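Local coordinates for protein drebrin (Homo sapiens, PDB 5Y1Z) that probably binds actin filaments through a domain of the cofilin (ADF-homology) family, at residues D30-L43 with L56-C70. Sequence-based numbering, arbitrary orientation.
Sequences DWALYTYEDGSDDL and LSGHFENQKVMYGFC
Trp31 and Cys70 begin an antiparallel pairing of strands 31-36 and 65-70 in the central sheet of the ADF-homology fold, a good example of how alternate residues of one strand serve opposite faces of a sheet. The Trp31 indole leaves the strand on the same side as Leu33 and Thr35; Leu56 CB lies over one face, 4.0 Å from the centroid of the indole's five-membered ring, while Trp31 NE1 hydrogen-bonds to Glu50 O. Its six-membered ring meets His59 obliquely, the planes at 41°. A serine in place of Trp31 is likely to leave Leu56 CB without the ring it lies over and His59 without its aromatic neighbour, opening a gap on the Leu33 and Thr35 side of the sheet. Ala32 exchanges two backbone hydrogen bonds with Phe69. Leu33 sends both methyls to Met66 CE, CD2 also reaching His59 CB at 3.5 Å and CD1 Phe60 CE1; Gly68 opposite adds no side chain. Tyr34 repeats the two-bond exchange with Tyr67, and on the other side of the sheet Tyr34 and Phe69 pack against helix 12-23. Thr35 holds OG1 anti to its own N (chi1 -171°), which lets this hydroxyl donate to Val65 O at 2.9 Å and accept from Lys64 NZ. The chain of Lys64, bent at its last two torsions, also brings NZ to Tyr36 O at 3.0 Å. Beyond, the Tyr36 and Tyr67 rings converge obliquely, and their hydroxyls share a hydrogen bond, OH to OH, of 2.6 Å.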
loop_
_atom_site.group_PDB
_atom_site.type_symbol
_atom_site.label_atom_id
_atom_site.label_comp_id
_atom_site.label_asym_id
_atom_site.label_seq_id
_atom_site.Cartn_x
_atom_site.Cartn_y
_atom_site.Cartn_z
ATOM N N ASP A 30 -6.593 27.662 -7.817
ATOM C CA ASP A 30 -7.563 26.588 -7.941
ATOM C C ASP A 30 -6.941 25.347 -8.557
ATOM O O ASP A 30 -7.678 24.412 -8.904
ATOM C CB ASP A 30 -8.791 27.025 -8.758
ATOM C CG ASP A 30 -8.448 27.479 -10.181
ATOM O OD1 ASP A 30 -7.264 27.501 -10.568
ATOM O OD2 ASP A 30 -9.395 27.828 -10.921
ATOM N N TRP A 31 -5.615 25.295 -8.683
ATOM C CA TRP A 31 -5.032 24.022 -9.069
ATOM C C TRP A 31 -3.659 23.866 -8.443
ATOM O O TRP A 31 -2.959 24.848 -8.171
ATOM C CB TRP A 31 -4.940 23.855 -10.594
ATOM C CG TRP A 31 -4.006 24.810 -11.289
ATOM C CD1 TRP A 31 -4.344 25.982 -11.890
ATOM C CD2 TRP A 31 -2.593 24.658 -11.472
ATOM N NE1 TRP A 31 -3.227 26.587 -12.427
ATOM C CE2 TRP A 31 -2.138 25.795 -12.187
ATOM C CE3 TRP A 31 -1.665 23.682 -11.090
ATOM C CZ2 TRP A 31 -0.801 25.978 -12.541
ATOM C CZ3 TRP A 31 -0.327 23.864 -11.439
ATOM C CH2 TRP A 31 0.090 25.008 -12.163
ATOM N N ALA A 32 -3.303 22.603 -8.204
ATOM C CA ALA A 32 -1.983 22.202 -7.752
ATOM C C ALA A 32 -1.557 20.984 -8.570
ATOM O O ALA A 32 -2.389 20.204 -9.033
ATOM C CB ALA A 32 -1.964 21.931 -6.237
ATOM N N LEU A 33 -0.255 20.875 -8.819
ATOM C CA LEU A 33 0.304 19.849 -9.689
ATOM C C LEU A 33 1.456 19.183 -8.951
ATOM O O LEU A 33 2.456 19.849 -8.618
ATOM C CB LEU A 33 0.791 20.466 -11.011
ATOM C CG LEU A 33 1.490 19.506 -11.955
ATOM C CD1 LEU A 33 0.482 18.455 -12.413
ATOM C CD2 LEU A 33 2.080 20.286 -13.119
ATOM N N TYR A 34 1.353 17.867 -8.773
ATOM C CA TYR A 34 2.358 17.051 -8.089
ATOM C C TYR A 34 2.982 16.013 -9.020
ATOM O O TYR A 34 2.419 15.656 -10.057
ATOM C CB TYR A 34 1.755 16.318 -6.878
ATOM C CG TYR A 34 0.902 17.173 -5.970
ATOM C CD1 TYR A 34 1.487 17.873 -4.919
ATOM C CD2 TYR A 34 -0.478 17.278 -6.145
ATOM C CE1 TYR A 34 0.747 18.650 -4.070
ATOM C CE2 TYR A 34 -1.239 18.071 -5.283
ATOM C CZ TYR A 34 -0.608 18.751 -4.246
ATOM O OH TYR A 34 -1.297 19.550 -3.366
ATOM N N THR A 35 4.170 15.543 -8.651
ATOM C CA THR A 35 4.907 14.583 -9.470
ATOM C C THR A 35 5.908 13.858 -8.578
ATOM O O THR A 35 6.115 14.228 -7.418
ATOM C CB THR A 35 5.608 15.254 -10.660
ATOM O OG1 THR A 35 6.142 14.247 -11.533
ATOM C CG2 THR A 35 6.734 16.169 -10.184
ATOM N N TYR A 36 6.561 12.844 -9.136
ATOM C CA TYR A 36 7.553 12.128 -8.345
ATOM C C TYR A 36 8.916 12.807 -8.393
ATOM O O TYR A 36 9.301 13.413 -9.397
ATOM C CB TYR A 36 7.683 10.675 -8.818
ATOM C CG TYR A 36 6.387 9.899 -8.759
ATOM C CD1 TYR A 36 5.487 9.923 -9.807
ATOM C CD2 TYR A 36 6.059 9.141 -7.635
ATOM C CE1 TYR A 36 4.298 9.229 -9.742
ATOM C CE2 TYR A 36 4.863 8.431 -7.575
ATOM C CZ TYR A 36 3.994 8.493 -8.625
ATOM O OH TYR A 36 2.825 7.778 -8.544
ATOM N N GLU A 37 9.648 12.692 -7.286
ATOM C CA GLU A 37 11.046 13.084 -7.291
ATOM C C GLU A 37 11.869 12.034 -8.017
ATOM O O GLU A 37 11.547 10.846 -7.998
ATOM C CB GLU A 37 11.573 13.278 -5.878
ATOM C CG GLU A 37 12.588 14.395 -5.801
ATOM C CD GLU A 37 12.487 15.191 -4.522
ATOM O OE1 GLU A 37 12.323 14.563 -3.450
ATOM O OE2 GLU A 37 12.605 16.438 -4.586
ATOM N N ASP A 38 12.930 12.488 -8.680
ATOM C CA ASP A 38 13.686 11.620 -9.575
ATOM C C ASP A 38 14.225 10.409 -8.829
ATOM O O ASP A 38 14.739 10.523 -7.712
ATOM C CB ASP A 38 14.833 12.393 -10.214
ATOM C CG ASP A 38 14.396 13.747 -10.748
ATOM O OD1 ASP A 38 13.214 13.909 -11.167
ATOM O OD2 ASP A 38 15.251 14.661 -10.728
ATOM N N GLY A 39 14.104 9.246 -9.460
ATOM C CA GLY A 39 14.561 8.009 -8.852
ATOM C C GLY A 39 13.944 7.716 -7.502
ATOM O O GLY A 39 14.631 7.213 -6.605
ATOM N N SER A 40 12.661 8.030 -7.333
ATOM C CA SER A 40 12.026 7.887 -6.035
ATOM C C SER A 40 10.515 7.825 -6.216
ATOM O O SER A 40 9.961 8.307 -7.208
ATOM C CB SER A 40 12.425 9.031 -5.111
ATOM O OG SER A 40 11.655 9.015 -3.930
ATOM N N ASP A 41 9.848 7.256 -5.221
ATOM C CA ASP A 41 8.396 7.218 -5.195
ATOM C C ASP A 41 7.806 8.283 -4.290
ATOM O O ASP A 41 6.613 8.220 -3.977
ATOM C CB ASP A 41 7.909 5.842 -4.742
ATOM C CG ASP A 41 7.818 4.847 -5.880
ATOM O OD1 ASP A 41 7.659 3.647 -5.603
ATOM O OD2 ASP A 41 7.913 5.261 -7.056
ATOM N N ASP A 42 8.601 9.265 -3.868
ATOM C CA ASP A 42 8.114 10.312 -2.983
ATOM C C ASP A 42 7.508 11.432 -3.815
ATOM O O ASP A 42 8.140 11.947 -4.740
ATOM C CB ASP A 42 9.238 10.844 -2.088
ATOM N N LEU A 43 6.278 11.796 -3.490
ATOM C CA LEU A 43 5.587 12.852 -4.203
ATOM C C LEU A 43 6.136 14.229 -3.824
ATOM O O LEU A 43 6.548 14.473 -2.688
ATOM C CB LEU A 43 4.101 12.769 -3.889
ATOM C CG LEU A 43 3.128 13.013 -5.026
ATOM C CD1 LEU A 43 3.451 12.108 -6.222
ATOM C CD2 LEU A 43 1.760 12.724 -4.514
ATOM N N LEU A 56 -3.741 24.661 -16.003
ATOM C CA LEU A 56 -3.061 23.475 -15.504
ATOM C C LEU A 56 -2.573 22.599 -16.656
ATOM O O LEU A 56 -1.409 22.177 -16.669
ATOM C CB LEU A 56 -3.983 22.699 -14.571
ATOM C CG LEU A 56 -3.587 21.236 -14.294
ATOM C CD1 LEU A 56 -2.310 21.114 -13.467
ATOM C CD2 LEU A 56 -4.735 20.547 -13.608
ATOM N N SER A 57 -3.398 22.419 -17.692
ATOM C CA SER A 57 -2.970 21.574 -18.810
ATOM C C SER A 57 -1.641 22.031 -19.424
ATOM O O SER A 57 -0.956 21.221 -20.056
ATOM C CB SER A 57 -4.058 21.525 -19.864
ATOM O OG SER A 57 -4.627 22.803 -19.940
ATOM N N GLY A 58 -1.248 23.294 -19.230
ATOM C CA GLY A 58 0.011 23.795 -19.755
ATOM C C GLY A 58 1.270 23.349 -19.015
ATOM O O GLY A 58 2.377 23.607 -19.502
ATOM N N HIS A 59 1.141 22.749 -17.830
ATOM C CA HIS A 59 2.305 22.367 -17.051
ATOM C C HIS A 59 2.589 20.888 -17.071
ATOM O O HIS A 59 3.542 20.470 -16.413
ATOM C CB HIS A 59 2.164 22.823 -15.584
ATOM C CG HIS A 59 2.062 24.308 -15.432
ATOM N ND1 HIS A 59 0.885 25.000 -15.630
ATOM C CD2 HIS A 59 2.997 25.235 -15.130
ATOM C CE1 HIS A 59 1.104 26.291 -15.467
ATOM N NE2 HIS A 59 2.376 26.460 -15.163
ATOM N N PHE A 60 1.820 20.093 -17.818
ATOM C CA PHE A 60 2.037 18.651 -17.823
ATOM C C PHE A 60 3.262 18.318 -18.662
ATOM O O PHE A 60 3.468 18.900 -19.728
ATOM C CB PHE A 60 0.801 17.910 -18.348
ATOM C CG PHE A 60 -0.379 17.893 -17.378
ATOM C CD1 PHE A 60 -0.303 17.229 -16.172
ATOM C CD2 PHE A 60 -1.570 18.550 -17.692
ATOM C CE1 PHE A 60 -1.380 17.202 -15.287
ATOM C CE2 PHE A 60 -2.643 18.543 -16.818
ATOM C CZ PHE A 60 -2.552 17.874 -15.611
ATOM N N GLU A 61 4.054 17.353 -18.205
ATOM C CA GLU A 61 5.312 17.015 -18.865
ATOM C C GLU A 61 5.236 15.602 -19.440
ATOM O O GLU A 61 4.697 14.686 -18.806
ATOM C CB GLU A 61 6.505 17.158 -17.897
ATOM C CG GLU A 61 6.532 18.511 -17.167
ATOM C CD GLU A 61 7.725 18.728 -16.215
ATOM O OE1 GLU A 61 8.810 18.082 -16.378
ATOM O OE2 GLU A 61 7.563 19.579 -15.293
ATOM N N ASN A 62 5.771 15.438 -20.658
ATOM C CA ASN A 62 5.578 14.211 -21.418
ATOM C C ASN A 62 6.453 13.068 -20.926
ATOM O O ASN A 62 6.235 11.912 -21.310
ATOM C CB ASN A 62 5.894 14.477 -22.887
ATOM C CG ASN A 62 4.887 15.382 -23.519
ATOM O OD1 ASN A 62 3.688 15.224 -23.312
ATOM N ND2 ASN A 62 5.360 16.351 -24.298
ATOM N N GLN A 63 7.451 13.375 -20.115
ATOM C CA GLN A 63 8.367 12.388 -19.590
ATOM C C GLN A 63 8.021 11.980 -18.170
ATOM O O GLN A 63 8.783 11.235 -17.553
ATOM C CB GLN A 63 9.797 12.924 -19.670
ATOM C CG GLN A 63 10.277 13.255 -21.110
ATOM C CD GLN A 63 9.845 14.658 -21.635
ATOM O OE1 GLN A 63 8.646 14.976 -21.689
ATOM N NE2 GLN A 63 10.831 15.488 -22.040
ATOM N N LYS A 64 6.912 12.472 -17.626
ATOM C CA LYS A 64 6.610 12.281 -16.215
ATOM C C LYS A 64 5.189 11.784 -15.985
ATOM O O LYS A 64 4.275 12.053 -16.764
ATOM C CB LYS A 64 6.832 13.579 -15.411
ATOM C CG LYS A 64 8.301 14.019 -15.386
ATOM C CD LYS A 64 8.627 14.876 -14.168
ATOM C CE LYS A 64 9.528 14.129 -13.178
ATOM N NZ LYS A 64 8.827 13.024 -12.362
ATOM N N VAL A 65 5.037 11.031 -14.905
ATOM C CA VAL A 65 3.750 10.769 -14.276
ATOM C C VAL A 65 3.468 11.903 -13.300
ATOM O O VAL A 65 4.310 12.231 -12.462
ATOM C CB VAL A 65 3.773 9.411 -13.559
ATOM C CG1 VAL A 65 2.477 9.176 -12.828
ATOM C CG2 VAL A 65 4.042 8.295 -14.566
ATOM N N MET A 66 2.308 12.540 -13.429
ATOM C CA MET A 66 1.964 13.677 -12.576
ATOM C C MET A 66 0.494 13.589 -12.159
ATOM O O MET A 66 -0.326 12.926 -12.809
ATOM C CB MET A 66 2.264 15.014 -13.281
ATOM C CG MET A 66 3.664 15.104 -13.892
ATOM S SD MET A 66 4.162 16.729 -14.556
ATOM C CE MET A 66 2.614 17.433 -14.838
ATOM N N TYR A 67 0.156 14.275 -11.065
ATOM C CA TYR A 67 -1.203 14.285 -10.525
ATOM C C TYR A 67 -1.677 15.724 -10.392
ATOM O O TYR A 67 -1.060 16.523 -9.678
ATOM C CB TYR A 67 -1.265 13.544 -9.177
ATOM C CG TYR A 67 -0.781 12.121 -9.293
ATOM C CD1 TYR A 67 -1.553 11.165 -9.949
ATOM C CD2 TYR A 67 0.460 11.737 -8.798
ATOM C CE1 TYR A 67 -1.122 9.866 -10.098
ATOM C CE2 TYR A 67 0.908 10.425 -8.941
ATOM C CZ TYR A 67 0.110 9.493 -9.595
ATOM O OH TYR A 67 0.527 8.180 -9.763
ATOM N N GLY A 68 -2.772 16.053 -11.077
ATOM C CA GLY A 68 -3.295 17.409 -11.056
ATOM C C GLY A 68 -4.556 17.543 -10.234
ATOM O O GLY A 68 -5.536 16.844 -10.468
ATOM N N PHE A 69 -4.544 18.395 -9.232
ATOM C CA PHE A 69 -5.682 18.536 -8.340
ATOM C C PHE A 69 -6.250 19.918 -8.600
ATOM O O PHE A 69 -5.648 20.931 -8.218
ATOM C CB PHE A 69 -5.283 18.350 -6.879
ATOM C CG PHE A 69 -6.440 18.415 -5.920
ATOM C CD1 PHE A 69 -7.224 17.304 -5.676
ATOM C CD2 PHE A 69 -6.749 19.599 -5.254
ATOM C CE1 PHE A 69 -8.292 17.376 -4.763
ATOM C CE2 PHE A 69 -7.809 19.669 -4.359
ATOM C CZ PHE A 69 -8.579 18.566 -4.117
ATOM N N CYS A 70 -7.401 19.950 -9.256
ATOM C CA CYS A 70 -8.007 21.193 -9.682
ATOM C C CYS A 70 -9.420 21.325 -9.123
ATOM O O CYS A 70 -10.234 20.396 -9.219
ATOM C CB CYS A 70 -8.007 21.264 -11.202
ATOM S SG CYS A 70 -8.638 22.811 -11.848
#